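Local coordinates for protein probable tagatose 6-phosphate kinase (Sinorhizobium meliloti, PDB 3TXV) that is probably a tagatose 6-phosphate kinase of carbohydrate metabolism, belonging by sequence to the GatZ/KbaZ-like family, at residues A[374-387]-A[399-411]. Residues are numbered along the deposited sequence; the frame is centred on the assembly and turned at random.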
loop_
_atom_site.group_PDB
_atom_site.type_symbol
_atom_site.label_atom_id
_atom_site.label_comp_id
_atom_site.label_asym_id
_atom_site.label_seq_id
_atom_site.Cartn_x
_atom_site.Cartn_y
_atom_site.Cartn_z
HETATM N N MSE A 374 -12.152 -6.631 -20.335
HETATM C CA MSE A 374 -11.733 -7.958 -19.890
HETATM C C MSE A 374 -12.533 -9.076 -20.543
HETATM O O MSE A 374 -11.991 -10.161 -20.802
HETATM C CB MSE A 374 -11.810 -8.098 -18.365
HETATM C CG MSE A 374 -10.729 -7.319 -17.649
HETATM SE SE MSE A 374 -9.005 -7.685 -18.447
HETATM C CE MSE A 374 -8.536 -9.104 -17.264
ATOM N N SER A 375 -13.808 -8.805 -20.803
ATOM C CA SER A 375 -14.713 -9.828 -21.255
ATOM C C SER A 375 -14.681 -9.868 -22.780
ATOM O O SER A 375 -14.974 -10.891 -23.407
ATOM C CB SER A 375 -16.122 -9.569 -20.718
ATOM O OG SER A 375 -16.839 -8.686 -21.563
ATOM N N LEU A 376 -14.321 -8.746 -23.382
ATOM C CA LEU A 376 -14.115 -8.720 -24.811
ATOM C C LEU A 376 -12.838 -9.479 -25.185
ATOM O O LEU A 376 -12.679 -9.868 -26.350
ATOM C CB LEU A 376 -14.036 -7.294 -25.289
ATOM C CG LEU A 376 -13.625 -7.059 -26.724
ATOM C CD1 LEU A 376 -14.725 -7.613 -27.573
ATOM C CD2 LEU A 376 -13.456 -5.581 -26.953
ATOM N N LEU A 377 -11.946 -9.721 -24.215
ATOM C CA LEU A 377 -10.734 -10.509 -24.495
ATOM C C LEU A 377 -10.749 -11.924 -23.882
ATOM O O LEU A 377 -9.775 -12.671 -23.992
ATOM C CB LEU A 377 -9.476 -9.726 -24.104
ATOM C CG LEU A 377 -9.207 -8.396 -24.837
ATOM C CD1 LEU A 377 -8.074 -7.630 -24.171
ATOM C CD2 LEU A 377 -8.910 -8.556 -26.304
ATOM N N ASP A 378 -11.872 -12.272 -23.250
ATOM C CA ASP A 378 -12.119 -13.588 -22.656
ATOM C C ASP A 378 -12.020 -14.679 -23.709
ATOM O O ASP A 378 -12.713 -14.636 -24.727
ATOM C CB ASP A 378 -13.543 -13.611 -22.104
ATOM C CG ASP A 378 -13.788 -14.722 -21.049
ATOM O OD1 ASP A 378 -14.980 -14.973 -20.748
ATOM O OD2 ASP A 378 -12.829 -15.320 -20.492
ATOM N N GLY A 379 -11.157 -15.656 -23.454
ATOM C CA GLY A 379 -10.914 -16.762 -24.380
ATOM C C GLY A 379 -9.924 -16.449 -25.486
ATOM O O GLY A 379 -9.325 -17.366 -26.091
ATOM N N VAL A 380 -9.747 -15.154 -25.755
ATOM C CA VAL A 380 -8.942 -14.718 -26.883
ATOM C C VAL A 380 -7.484 -14.948 -26.590
ATOM O O VAL A 380 -6.959 -14.436 -25.616
ATOM C CB VAL A 380 -9.193 -13.241 -27.255
ATOM C CG1 VAL A 380 -8.430 -12.869 -28.505
ATOM C CG2 VAL A 380 -10.678 -12.971 -27.480
ATOM N N ALA A 381 -6.845 -15.749 -27.432
ATOM C CA ALA A 381 -5.415 -15.956 -27.343
ATOM C C ALA A 381 -4.703 -14.803 -28.037
ATOM O O ALA A 381 -4.648 -14.758 -29.261
ATOM C CB ALA A 381 -5.037 -17.262 -27.975
ATOM N N ILE A 382 -4.160 -13.869 -27.259
ATOM C CA ILE A 382 -3.399 -12.770 -27.840
ATOM C C ILE A 382 -2.110 -13.276 -28.508
ATOM O O ILE A 382 -1.350 -14.088 -27.941
ATOM C CB ILE A 382 -3.121 -11.653 -26.813
ATOM C CG1 ILE A 382 -4.447 -11.038 -26.344
ATOM C CG2 ILE A 382 -2.218 -10.563 -27.413
ATOM C CD1 ILE A 382 -4.434 -10.540 -24.917
ATOM N N PRO A 383 -1.895 -12.850 -29.754
ATOM C CA PRO A 383 -0.639 -13.128 -30.443
ATOM C C PRO A 383 0.565 -12.514 -29.712
ATOM O O PRO A 383 0.471 -11.373 -29.239
ATOM C CB PRO A 383 -0.852 -12.472 -31.802
ATOM C CG PRO A 383 -2.331 -12.509 -31.996
ATOM C CD PRO A 383 -2.944 -12.363 -30.664
ATOM N N GLU A 384 1.668 -13.270 -29.624
ATOM C CA GLU A 384 2.904 -12.809 -28.958
ATOM C C GLU A 384 3.392 -11.451 -29.472
ATOM O O GLU A 384 4.036 -10.680 -28.753
ATOM C CB GLU A 384 4.058 -13.762 -29.208
ATOM C CG GLU A 384 3.749 -15.237 -29.208
ATOM C CD GLU A 384 5.014 -16.092 -29.349
ATOM O OE1 GLU A 384 5.033 -17.192 -28.743
ATOM O OE2 GLU A 384 5.971 -15.668 -30.052
ATOM N N THR A 385 3.108 -11.199 -30.738
ATOM C CA THR A 385 3.639 -10.065 -31.434
ATOM C C THR A 385 2.939 -8.801 -30.971
ATOM O O THR A 385 3.533 -7.710 -31.030
ATOM C CB THR A 385 3.423 -10.223 -32.941
ATOM O OG1 THR A 385 2.040 -10.507 -33.194
ATOM C CG2 THR A 385 4.240 -11.348 -33.469
ATOM N N LEU A 386 1.676 -8.925 -30.554
ATOM C CA LEU A 386 0.976 -7.774 -29.989
ATOM C C LEU A 386 1.452 -7.557 -28.572
ATOM O O LEU A 386 1.572 -6.434 -28.104
ATOM C CB LEU A 386 -0.540 -7.980 -30.019
ATOM C CG LEU A 386 -1.206 -7.554 -31.336
ATOM C CD1 LEU A 386 -0.600 -8.334 -32.464
ATOM C CD2 LEU A 386 -2.663 -7.853 -31.293
ATOM N N ILE A 387 1.725 -8.681 -27.914
ATOM C CA ILE A 387 2.203 -8.738 -26.561
ATOM C C ILE A 387 3.566 -8.051 -26.561
ATOM O O ILE A 387 3.840 -7.209 -25.706
ATOM C CB ILE A 387 2.242 -10.189 -26.072
ATOM C CG1 ILE A 387 0.824 -10.674 -25.772
ATOM C CG2 ILE A 387 3.037 -10.322 -24.797
ATOM C CD1 ILE A 387 0.650 -12.226 -25.462
ATOM N N ARG A 399 7.186 -16.238 -24.034
ATOM C CA ARG A 399 7.972 -17.129 -24.875
ATOM C C ARG A 399 8.352 -18.425 -24.130
ATOM O O ARG A 399 8.200 -19.531 -24.680
ATOM C CB ARG A 399 9.208 -16.416 -25.425
ATOM C CG ARG A 399 8.866 -15.266 -26.405
ATOM C CD ARG A 399 8.489 -15.726 -27.813
ATOM N NE ARG A 399 9.515 -16.621 -28.361
ATOM C CZ ARG A 399 10.707 -16.244 -28.823
ATOM N NH1 ARG A 399 11.064 -14.948 -28.818
ATOM N NH2 ARG A 399 11.555 -17.162 -29.283
ATOM N N ASN A 400 8.796 -18.278 -22.874
ATOM C CA ASN A 400 9.251 -19.403 -22.034
ATOM C C ASN A 400 8.108 -20.308 -21.517
ATOM O O ASN A 400 8.360 -21.280 -20.802
ATOM C CB ASN A 400 10.117 -18.883 -20.863
ATOM N N GLY A 401 6.866 -19.979 -21.875
ATOM C CA GLY A 401 5.694 -20.698 -21.370
ATOM C C GLY A 401 5.180 -20.348 -19.972
ATOM O O GLY A 401 4.093 -20.805 -19.596
ATOM N N GLU A 402 5.937 -19.557 -19.199
ATOM C CA GLU A 402 5.519 -19.172 -17.844
ATOM C C GLU A 402 4.145 -18.486 -17.806
ATOM O O GLU A 402 3.316 -18.827 -16.967
ATOM C CB GLU A 402 6.545 -18.268 -17.153
ATOM C CG GLU A 402 7.994 -18.819 -16.964
ATOM C CD GLU A 402 9.014 -17.710 -16.486
ATOM O OE1 GLU A 402 8.743 -17.027 -15.442
ATOM O OE2 GLU A 402 10.070 -17.516 -17.160
ATOM N N VAL A 403 3.888 -17.532 -18.704
ATOM C CA VAL A 403 2.643 -16.742 -18.651
ATOM C C VAL A 403 1.758 -17.107 -19.827
ATOM O O VAL A 403 2.234 -17.263 -20.945
ATOM C CB VAL A 403 2.937 -15.179 -18.626
ATOM C CG1 VAL A 403 1.679 -14.336 -18.678
ATOM C CG2 VAL A 403 3.747 -14.788 -17.404
ATOM N N ALA A 404 0.468 -17.257 -19.587
ATOM C CA ALA A 404 -0.448 -17.503 -20.679
ATOM C C ALA A 404 -0.725 -16.188 -21.423
ATOM O O ALA A 404 -0.945 -15.165 -20.785
ATOM C CB ALA A 404 -1.754 -18.133 -20.159
ATOM N N PRO A 405 -0.857 -16.214 -22.724
ATOM C CA PRO A 405 -1.203 -15.022 -23.454
ATOM C C PRO A 405 -2.662 -14.745 -23.484
ATOM O O PRO A 405 -3.197 -14.640 -24.540
ATOM C CB PRO A 405 -0.821 -15.401 -24.855
ATOM C CG PRO A 405 -0.672 -16.770 -24.839
ATOM C CD PRO A 405 -0.105 -17.100 -23.580
ATOM N N GLN A 406 -3.267 -14.543 -22.332
ATOM C CA GLN A 406 -4.659 -14.185 -22.227
ATOM C C GLN A 406 -4.715 -12.986 -21.303
ATOM O O GLN A 406 -3.824 -12.781 -20.538
ATOM C CB GLN A 406 -5.470 -15.364 -21.743
ATOM C CG GLN A 406 -5.220 -16.608 -22.541
ATOM C CD GLN A 406 -6.391 -17.557 -22.574
ATOM O OE1 GLN A 406 -6.890 -17.980 -21.549
ATOM N NE2 GLN A 406 -6.803 -17.926 -23.751
ATOM N N ALA A 407 -5.739 -12.167 -21.390
ATOM C CA ALA A 407 -5.721 -10.870 -20.743
ATOM C C ALA A 407 -5.561 -10.796 -19.226
ATOM O O ALA A 407 -4.804 -10.004 -18.747
ATOM C CB ALA A 407 -6.929 -10.097 -21.175
ATOM N N LYS A 408 -6.255 -11.617 -18.479
ATOM C CA LYS A 408 -6.126 -11.655 -17.002
ATOM C C LYS A 408 -4.773 -12.219 -16.569
ATOM O O LYS A 408 -4.134 -11.672 -15.653
ATOM C CB LYS A 408 -7.284 -12.469 -16.404
ATOM C CG LYS A 408 -7.628 -12.247 -14.941
ATOM C CD LYS A 408 -7.200 -13.450 -14.105
ATOM C CE LYS A 408 -8.337 -13.939 -13.168
ATOM N NZ LYS A 408 -8.517 -13.112 -11.935
ATOM N N PRO A 409 -4.325 -13.319 -17.207
ATOM C CA PRO A 409 -2.959 -13.716 -16.906
ATOM C C PRO A 409 -1.935 -12.631 -17.241
ATOM O O PRO A 409 -0.941 -12.492 -16.536
ATOM C CB PRO A 409 -2.762 -14.955 -17.792
ATOM C CG PRO A 409 -4.107 -15.596 -17.784
ATOM C CD PRO A 409 -5.075 -14.424 -17.849
ATOM N N LEU A 410 -2.167 -11.860 -18.294
ATOM C CA LEU A 410 -1.231 -10.798 -18.612
ATOM C C LEU A 410 -1.300 -9.638 -17.605
ATOM O O LEU A 410 -0.281 -8.980 -17.309
ATOM C CB LEU A 410 -1.381 -10.346 -20.061
ATOM C CG LEU A 410 -0.945 -11.375 -21.122
ATOM C CD1 LEU A 410 -1.500 -11.017 -22.477
ATOM C CD2 LEU A 410 0.585 -11.541 -21.195
ATOM N N ALA A 411 -2.476 -9.430 -17.029
ATOM C CA ALA A 411 -2.609 -8.465 -15.949
ATOM C C ALA A 411 -1.910 -8.941 -14.665
ATOM O O ALA A 411 -1.102 -8.222 -14.136
ATOM C CB ALA A 411 -4.085 -8.126 -15.710
#
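In I382 and I387, CG1 lies anti to the carbonyl carbon, and onward extension, nearly full in I387 (chi2 171°), brings CD1 to the same branch of L410. I382 CD1 is 3.8 Å from L410 CD1 and I387 CD1 is 3.9 Å from it, so both tips meet one leucine methyl, about a right angle apart. The approaches differ: the I387 side chain runs at roughly a right angle to L410, whereas I382 meets it at a slant. I387 CD1 also reaches the ring of P405, 3.6 Å from its CB. Beside this cluster the backbones are joined directly, since I382 N donates to P405 O at 3.0 Å. The acceptor is met nearly head-on (C=O...N angle 168°), yet the N-H is bent away from the line, with 139° at the hydrogen. P405 is the centre of an inverse gamma turn, and Q406 after it is the N-cap of helix 407-424. The first turn of that helix packs on the end of helix 364-376: A407 CB sits 3.9 Å from L377 CB, and the selenomethionine M374, bent at chi2 and chi3, carries CE over the backbone of A407 and K408. L377 also opens the type II turn to V380 that leads the chain away from helix 364-376. At the other end E384 OE2 lies against R399 CD (3.4 Å), 4.0 Å from R399 NE and well out of the guanidinium plane; no N-H points at it, so any attraction is probably electrostatic. K408, whose CB touches M374 CE, turns its amine to a salt bridge with E35. The contact thus ties the ends of three helices, 364-376, 384-390 and 407-424, together outside the eight-stranded parallel barrel, with I382 and A407 both resting on L303 of helix 290-310.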